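Local atomic coordinates of immune protein (Enterobacter cloacae, PDB entry 6D7Y), a protein that probably protects its own cell in contact-dependent growth inhibition by binding and neutralising the toxic C-terminal tip of a CdiA protein. Residues Ile8-Asn13 with Gly93-Leu98; Asp62-Val67 with Leu84-Lys89. All coordinates share one frame; numbering follows the deposited sequence.

Contact 1: residues Ile8-Asn13 with Gly93-Leu98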
ATOM      1  N   ILE B   8       2.856   4.360   1.740  1.00 21.87           N
ATOM      2  CA  ILE B   8       2.236   3.753   2.889  1.00 23.09           C
ATOM      3  C   ILE B   8       1.000   4.502   3.379  1.00 24.13           C
ATOM      4  O   ILE B   8       1.019   5.745   3.460  1.00 23.84           O
ATOM      5  CB  ILE B   8       3.208   3.812   4.115  1.00 23.54           C
ATOM      6  CG1 ILE B   8       4.574   3.159   3.832  1.00 23.09           C
ATOM      7  CG2 ILE B   8       2.583   3.170   5.349  1.00 24.51           C
ATOM      8  CD1 ILE B   8       4.557   1.695   3.655  1.00 23.54           C
ATOM      9  N   PHE B   9      -0.060   3.738   3.673  1.00 25.31           N
ATOM     10  CA  PHE B   9      -1.271   4.271   4.333  1.00 27.56           C
ATOM     11  C   PHE B   9      -1.014   3.824   5.782  1.00 28.25           C
ATOM     12  O   PHE B   9      -1.106   2.632   6.094  1.00 27.49           O
ATOM     13  CB  PHE B   9      -2.552   3.623   3.838  1.00 28.97           C
ATOM     14  CG  PHE B   9      -2.871   3.847   2.380  1.00 29.24           C
ATOM     15  CD1 PHE B   9      -2.433   2.948   1.416  1.00 29.30           C
ATOM     16  CD2 PHE B   9      -3.681   4.909   1.978  1.00 30.72           C
ATOM     17  CE1 PHE B   9      -2.767   3.121   0.079  1.00 29.87           C
ATOM     18  CE2 PHE B   9      -4.015   5.091   0.641  1.00 31.05           C
ATOM     19  CZ  PHE B   9      -3.559   4.186  -0.311  1.00 30.51           C
ATOM     20  N   GLU B  10      -0.669   4.763   6.667  1.00 29.77           N
ATOM     21  CA  GLU B  10      -0.329   4.429   8.050  1.00 31.32           C
ATOM     22  C   GLU B  10      -1.507   4.619   8.991  1.00 33.13           C
ATOM     23  O   GLU B  10      -2.162   5.648   8.939  1.00 33.69           O
ATOM     24  CB  GLU B  10       0.798   5.312   8.535  1.00 32.15           C
ATOM     25  CG  GLU B  10       1.331   4.927   9.904  1.00 34.32           C
ATOM     26  CD  GLU B  10       2.376   5.891  10.408  1.00 35.42           C
ATOM     27  OE1 GLU B  10       2.140   7.098  10.318  1.00 37.95           O
ATOM     28  OE2 GLU B  10       3.425   5.439  10.915  1.00 36.93           O
ATOM     29  N   GLY B  11      -1.742   3.628   9.855  1.00 34.04           N
ATOM     30  CA  GLY B  11      -2.838   3.682  10.836  1.00 36.40           C
ATOM     31  C   GLY B  11      -4.203   3.725  10.181  1.00 37.45           C
ATOM     32  O   GLY B  11      -4.973   4.653  10.379  1.00 38.10           O
ATOM     33  N   VAL B  12      -4.502   2.701   9.404  1.00 37.21           N
ATOM     34  CA  VAL B  12      -5.764   2.622   8.689  1.00 38.97           C
ATOM     35  C   VAL B  12      -6.902   2.310   9.678  1.00 41.66           C
ATOM     36  O   VAL B  12      -6.688   1.664  10.710  1.00 42.36           O
ATOM     37  CB  VAL B  12      -5.683   1.542   7.576  1.00 38.07           C
ATOM     38  CG1 VAL B  12      -6.991   1.421   6.805  1.00 39.84           C
ATOM     39  CG2 VAL B  12      -4.532   1.855   6.627  1.00 36.58           C
ATOM     40  N   ASN B  13      -8.095   2.803   9.375  1.00 43.77           N
ATOM     41  CA  ASN B  13      -9.277   2.529  10.210  1.00 46.55           C
ATOM     42  C   ASN B  13      -9.654   1.070   9.960  1.00 46.32           C
ATOM     43  O   ASN B  13     -10.092   0.726   8.866  1.00 46.55           O
ATOM     44  CB  ASN B  13     -10.412   3.476   9.840  1.00 48.32           C
ATOM     45  CG  ASN B  13     -11.672   3.227  10.647  1.00 51.33           C
ATOM     46  OD1 ASN B  13     -12.007   2.081  10.970  1.00 51.95           O
ATOM     47  ND2 ASN B  13     -12.396   4.300  10.955  1.00 52.81           N
ATOM     48  N   GLY B  93      -1.493  -0.529  15.484  1.00 42.88           N
ATOM     49  CA  GLY B  93      -2.587  -0.500  14.509  1.00 41.50           C
ATOM     50  C   GLY B  93      -2.331  -1.301  13.242  1.00 39.11           C
ATOM     51  O   GLY B  93      -1.674  -2.341  13.286  1.00 39.29           O
ATOM     52  N   VAL B  94      -2.823  -0.786  12.111  1.00 36.91           N
ATOM     53  CA  VAL B  94      -2.705  -1.439  10.812  1.00 34.76           C
ATOM     54  C   VAL B  94      -2.201  -0.479   9.718  1.00 33.38           C
ATOM     55  O   VAL B  94      -2.641   0.665   9.629  1.00 32.43           O
ATOM     56  CB  VAL B  94      -4.066  -2.018  10.371  1.00 35.51           C
ATOM     57  CG1 VAL B  94      -3.986  -2.624   8.968  1.00 34.44           C
ATOM     58  CG2 VAL B  94      -4.542  -3.062  11.371  1.00 36.47           C
ATOM     59  N   ASP B  95      -1.270  -0.966   8.891  1.00 30.53           N
ATOM     60  CA  ASP B  95      -0.736  -0.199   7.771  1.00 29.79           C
ATOM     61  C   ASP B  95      -0.967  -1.006   6.484  1.00 28.21           C
ATOM     62  O   ASP B  95      -1.003  -2.235   6.514  1.00 28.24           O
ATOM     63  CB  ASP B  95       0.779   0.006   7.865  1.00 29.56           C
ATOM     64  CG  ASP B  95       1.214   0.958   8.944  1.00 30.77           C
ATOM     65  OD1 ASP B  95       0.405   1.471   9.749  1.00 31.97           O
ATOM     66  OD2 ASP B  95       2.435   1.202   8.976  1.00 31.91           O
ATOM     67  N   VAL B  96      -1.116  -0.293   5.374  1.00 26.92           N
ATOM     68  CA  VAL B  96      -1.264  -0.879   4.052  1.00 25.81           C
ATOM     69  C   VAL B  96      -0.156  -0.228   3.234  1.00 24.02           C
ATOM     70  O   VAL B  96      -0.074   0.987   3.162  1.00 24.71           O
ATOM     71  CB  VAL B  96      -2.649  -0.604   3.451  1.00 28.02           C
ATOM     72  CG1 VAL B  96      -2.725  -1.100   2.022  1.00 28.54           C
ATOM     73  CG2 VAL B  96      -3.741  -1.238   4.321  1.00 29.61           C
ATOM     74  N   GLY B  97       0.736  -1.023   2.634  1.00 25.31           N
ATOM     75  CA  GLY B  97       1.808  -0.453   1.880  1.00 23.48           C
ATOM     76  C   GLY B  97       1.916  -1.056   0.514  1.00 23.66           C
ATOM     77  O   GLY B  97       1.503  -2.187   0.325  1.00 23.59           O
ATOM     78  N   LEU B  98       2.418  -0.257  -0.420  1.00 23.08           N
ATOM     79  CA  LEU B  98       2.651  -0.672  -1.815  1.00 24.48           C
ATOM     80  C   LEU B  98       4.112  -0.452  -2.151  1.00 23.26           C
ATOM     81  O   LEU B  98       4.585   0.691  -2.107  1.00 21.18           O
ATOM     82  CB  LEU B  98       1.786   0.125  -2.794  1.00 25.68           C
ATOM     83  CG  LEU B  98       0.281  -0.178  -2.845  1.00 28.68           C
ATOM     84  CD1 LEU B  98      -0.438   0.256  -1.577  1.00 29.24           C
ATOM     85  CD2 LEU B  98      -0.339   0.539  -4.038  1.00 30.53           C
TER
HETATM   86  O   HOH W   1      -4.692   1.108  12.826  1.00 37.69           O

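Contact 2: residues Asp62-Val67 with Leu84-Lys89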
ATOM      1  N   ASP B  62       0.647 -10.074  16.305  1.00 44.55           N
ATOM      2  CA  ASP B  62       1.064  -9.346  15.086  1.00 41.88           C
ATOM      3  C   ASP B  62       0.978 -10.280  13.886  1.00 41.04           C
ATOM      4  O   ASP B  62       1.349 -11.457  13.986  1.00 43.60           O
ATOM      5  CB  ASP B  62       2.483  -8.826  15.234  1.00 40.84           C
ATOM      6  CG  ASP B  62       2.637  -7.887  16.408  1.00 42.30           C
ATOM      7  OD1 ASP B  62       1.617  -7.411  16.921  1.00 42.17           O
ATOM      8  OD2 ASP B  62       3.784  -7.625  16.809  1.00 43.57           O
ATOM      9  N   LEU B  63       0.494  -9.755  12.762  1.00 37.49           N
ATOM     10  CA  LEU B  63       0.278 -10.559  11.562  1.00 36.61           C
ATOM     11  C   LEU B  63       0.498  -9.748  10.297  1.00 33.57           C
ATOM     12  O   LEU B  63       0.199  -8.573  10.244  1.00 31.34           O
ATOM     13  CB  LEU B  63      -1.175 -11.068  11.581  1.00 39.00           C
ATOM     14  CG  LEU B  63      -1.769 -11.915  10.455  1.00 39.35           C
ATOM     15  CD1 LEU B  63      -1.009 -13.220  10.282  1.00 40.58           C
ATOM     16  CD2 LEU B  63      -3.239 -12.214  10.761  1.00 41.89           C
ATOM     17  N   TYR B  64       1.003 -10.416   9.270  1.00 32.66           N
ATOM     18  CA  TYR B  64       1.245  -9.814   7.973  1.00 31.66           C
ATOM     19  C   TYR B  64       0.749 -10.708   6.881  1.00 31.18           C
ATOM     20  O   TYR B  64       0.757 -11.914   7.028  1.00 32.10           O
ATOM     21  CB  TYR B  64       2.765  -9.671   7.737  1.00 31.11           C
ATOM     22  CG  TYR B  64       3.191  -9.575   6.264  1.00 30.20           C
ATOM     23  CD1 TYR B  64       3.192  -8.356   5.600  1.00 30.05           C
ATOM     24  CD2 TYR B  64       3.599 -10.706   5.552  1.00 31.55           C
ATOM     25  CE1 TYR B  64       3.568  -8.262   4.268  1.00 31.46           C
ATOM     26  CE2 TYR B  64       3.985 -10.621   4.211  1.00 31.76           C
ATOM     27  CZ  TYR B  64       3.969  -9.393   3.579  1.00 31.78           C
ATOM     28  OH  TYR B  64       4.349  -9.254   2.267  1.00 31.97           O
ATOM     29  N   PHE B  65       0.297 -10.092   5.801  1.00 31.29           N
ATOM     30  CA  PHE B  65       0.031 -10.830   4.578  1.00 32.86           C
ATOM     31  C   PHE B  65       0.355  -9.887   3.436  1.00 30.86           C
ATOM     32  O   PHE B  65       0.289  -8.663   3.574  1.00 29.43           O
ATOM     33  CB  PHE B  65      -1.367 -11.465   4.486  1.00 35.70           C
ATOM     34  CG  PHE B  65      -2.498 -10.501   4.277  1.00 35.47           C
ATOM     35  CD1 PHE B  65      -2.940 -10.203   2.998  1.00 36.36           C
ATOM     36  CD2 PHE B  65      -3.171  -9.963   5.353  1.00 37.69           C
ATOM     37  CE1 PHE B  65      -4.008  -9.354   2.795  1.00 36.65           C
ATOM     38  CE2 PHE B  65      -4.235  -9.096   5.166  1.00 38.54           C
ATOM     39  CZ  PHE B  65      -4.653  -8.789   3.881  1.00 37.86           C
ATOM     40  N   GLY B  66       0.774 -10.464   2.326  1.00 31.41           N
ATOM     41  CA  GLY B  66       1.117  -9.687   1.169  1.00 31.13           C
ATOM     42  C   GLY B  66       0.583 -10.353  -0.062  1.00 32.57           C
ATOM     43  O   GLY B  66       0.240 -11.548  -0.053  1.00 33.83           O
ATOM     44  N   VAL B  67       0.509  -9.574  -1.124  1.00 31.34           N
ATOM     45  CA  VAL B  67      -0.000 -10.052  -2.378  1.00 33.29           C
ATOM     46  C   VAL B  67       0.644  -9.261  -3.493  1.00 31.80           C
ATOM     47  O   VAL B  67       0.911  -8.071  -3.340  1.00 30.72           O
ATOM     48  CB  VAL B  67      -1.553  -9.942  -2.411  1.00 36.55           C
ATOM     49  CG1 VAL B  67      -2.019  -8.529  -2.183  1.00 36.98           C
ATOM     50  CG2 VAL B  67      -2.120 -10.457  -3.711  1.00 39.25           C
ATOM     51  N   LEU B  84       4.006  -4.913  -4.868  1.00 25.05           N
ATOM     52  CA  LEU B  84       3.853  -5.793  -3.712  1.00 24.80           C
ATOM     53  C   LEU B  84       2.981  -5.024  -2.707  1.00 24.88           C
ATOM     54  O   LEU B  84       3.389  -3.984  -2.266  1.00 23.68           O
ATOM     55  CB  LEU B  84       5.199  -6.087  -3.057  1.00 25.10           C
ATOM     56  CG  LEU B  84       5.193  -6.900  -1.747  1.00 25.95           C
ATOM     57  CD1 LEU B  84       4.579  -8.280  -1.924  1.00 28.09           C
ATOM     58  CD2 LEU B  84       6.602  -7.012  -1.176  1.00 26.07           C
ATOM     59  N   LEU B  85       1.801  -5.552  -2.388  1.00 25.11           N
ATOM     60  CA  LEU B  85       0.886  -4.939  -1.433  1.00 25.70           C
ATOM     61  C   LEU B  85       1.139  -5.616  -0.115  1.00 26.25           C
ATOM     62  O   LEU B  85       1.107  -6.866  -0.045  1.00 25.83           O
ATOM     63  CB  LEU B  85      -0.541  -5.195  -1.852  1.00 28.55           C
ATOM     64  CG  LEU B  85      -1.660  -4.673  -0.952  1.00 30.78           C
ATOM     65  CD1 LEU B  85      -1.652  -3.170  -0.961  1.00 32.07           C
ATOM     66  CD2 LEU B  85      -2.990  -5.218  -1.436  1.00 34.69           C
ATOM     67  N   ARG B  86       1.359  -4.820   0.938  1.00 24.99           N
ATOM     68  CA  ARG B  86       1.648  -5.351   2.259  1.00 26.62           C
ATOM     69  C   ARG B  86       0.588  -4.851   3.237  1.00 27.77           C
ATOM     70  O   ARG B  86       0.267  -3.669   3.230  1.00 27.25           O
ATOM     71  CB  ARG B  86       3.012  -4.859   2.734  1.00 26.94           C
ATOM     72  CG  ARG B  86       4.142  -5.220   1.810  1.00 28.98           C
ATOM     73  CD  ARG B  86       5.511  -4.757   2.284  1.00 30.37           C
ATOM     74  NE  ARG B  86       6.092  -5.568   3.365  1.00 32.16           N
ATOM     75  CZ  ARG B  86       6.354  -5.182   4.621  1.00 32.23           C
ATOM     76  NH1 ARG B  86       6.145  -3.941   5.059  1.00 35.17           N
ATOM     77  NH2 ARG B  86       6.888  -6.066   5.456  1.00 33.09           N
ATOM     78  N   VAL B  87       0.047  -5.760   4.041  1.00 28.56           N
ATOM     79  CA  VAL B  87      -0.952  -5.407   5.040  1.00 29.46           C
ATOM     80  C   VAL B  87      -0.407  -5.956   6.334  1.00 30.27           C
ATOM     81  O   VAL B  87      -0.134  -7.147   6.436  1.00 29.66           O
ATOM     82  CB  VAL B  87      -2.314  -6.014   4.712  1.00 31.56           C
ATOM     83  CG1 VAL B  87      -3.362  -5.494   5.699  1.00 31.27           C
ATOM     84  CG2 VAL B  87      -2.711  -5.700   3.274  1.00 31.05           C
ATOM     85  N   LEU B  88      -0.259  -5.106   7.347  1.00 32.44           N
ATOM     86  CA  LEU B  88       0.318  -5.569   8.593  1.00 34.82           C
ATOM     87  C   LEU B  88      -0.381  -5.019   9.800  1.00 34.03           C
ATOM     88  O   LEU B  88      -0.753  -3.864   9.802  1.00 32.33           O
ATOM     89  CB  LEU B  88       1.813  -5.210   8.640  1.00 37.89           C
ATOM     90  CG  LEU B  88       2.320  -3.785   8.434  1.00 40.24           C
ATOM     91  CD1 LEU B  88       2.165  -2.904   9.648  1.00 44.86           C
ATOM     92  CD2 LEU B  88       3.809  -3.801   8.121  1.00 41.13           C
ATOM     93  N   LYS B  89      -0.579  -5.860  10.811  1.00 35.61           N
ATOM     94  CA  LYS B  89      -1.195  -5.379  12.045  1.00 37.87           C
ATOM     95  C   LYS B  89      -0.135  -5.571  13.133  1.00 38.02           C
ATOM     96  O   LYS B  89       0.517  -6.615  13.206  1.00 37.10           O
ATOM     97  CB  LYS B  89      -2.554  -6.041  12.388  1.00 42.29           C
ATOM     98  CG  LYS B  89      -2.526  -7.251  13.302  1.00 45.01           C
ATOM     99  CD  LYS B  89      -3.894  -7.484  13.931  1.00 47.91           C
ATOM    100  CE  LYS B  89      -3.786  -8.452  15.093  1.00 50.61           C
ATOM    101  NZ  LYS B  89      -5.013  -8.464  15.923  1.00 55.71           N
TER
HETATM  102  O   HOH W   2       6.687  -7.921   2.318  0.50 27.67           O

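Contact 1: residues Ile8-Asn13 with Gly93-Leu98
Phe9 and Val96 face each other as a hydrogen-bonded pair where strand 3-10 runs antiparallel to strand 93-102, in the middle of the large antiparallel sheet. Their two backbone bonds are Phe9 N to Val96 O at 2.8 Å and Val96 N to Phe9 O at 3.0 Å. Next to this pair a side chain contributes an acceptor of its own, that of Asp95, and it is the one to follow. Its CB lies beside the carbonyl oxygen of Phe9. With Asp95 CG anti to the carbonyl carbon (chi1 -71°), the carboxylate is brought against the CA of Glu10. Asp95 OD1 then accepts the N-H of Gly11, 3.0 Å from Gly11 N; the bond is nearly straight (167°), but it reaches the oxygen from above the carboxylate plane. Tyr90 OH also bonds this OD1, so two partners grip the same oxygen. OD2 continues past Glu10 CG toward the CG2 methyl of Ile8. The Glu10 chain runs alongside Asp95 in the same direction, and the proximity of two carboxylates might raise the proton affinity of either; Glu10 OE1 is held by Asn130. On the face bearing Phe9 and Val96 the contact is apolar. The Phe9 ring turns its edge to Val96 O and sets CE1 4.0 Å from Leu98 CD1, while helices 17-25 and 105-126 pack against it with Ile24 and Met119. Val12 returns to the same face, its CG2 3.9 Å from Val96 CG2. At the turn, Val12 N bonds Val94 O at 2.8 Å, and one water closes the end by donating to Val12 O and accepting from Val94 N.

Contact 2: residues Asp62-Val67 with Leu84-Lys89
Tyr64 and Arg86 cross at about a right angle on one face of an antiparallel beta hairpin formed by strands 63-75 and 78-90. The tyrosine, its CG anti to the backbone N (chi1 157°), leans along its own strand so that one ring face covers Gly66 N. The edge of the tyrosine ring receives Arg86 CB, 3.8 Å from Tyr64 CE1. The arginine bends at chi3, which carries the guanidinium round the ring with the two planes 34° apart and Tyr64 CD1 over one guanidinium face. A water joins the two polar ends, accepting from Arg86 NE and lying 2.7 Å from Tyr64 OH.

Phe65 and Val87 occupy the reverse face as a hydrogen-bonded pair, side by side and pointing the same way. Phe65 CG sits between the backbone N and the carbonyl carbon (chi1 72°), which lays the ring over its neighbour: Val87 CB meets one face in a CH-pi contact, 3.9 Å from the centroid of the Phe65 ring. Helix 50-58 packs on this face, where its Phe56 adds an edge-to-face contact to Phe65 and also touches Val87. Lys89, extended beyond CG, sends NZ to the carbonyl oxygens of Leu57 and Phe59 near the end of that helix. Farther along, Val67 and Leu85 are likewise aligned, and Val67 CG1 reaches Leu85 CD2 at 3.5 Å.

Contacts 1 and 2 lie in one antiparallel sheet, their centres about 10 Å apart, and illustrate how neighbouring strands can pair both locally and across a long span of chain holding helices and strands. Contact 2 joins consecutive strands of a hairpin, whereas contact 1 brings the N-terminal strand 3-10 back to strand 93-102; contact 2 is nested in the chain between the two halves of contact 1. Strands 78-90 and 93-102 are adjacent, and probable hydrogen bonds from Arg86 N to Gly97 O and from Leu88 N to Asp95 O fuse the two contacts into four successive strands. Helix 17-25 spans both, touching Val96 and Val87 on the same face.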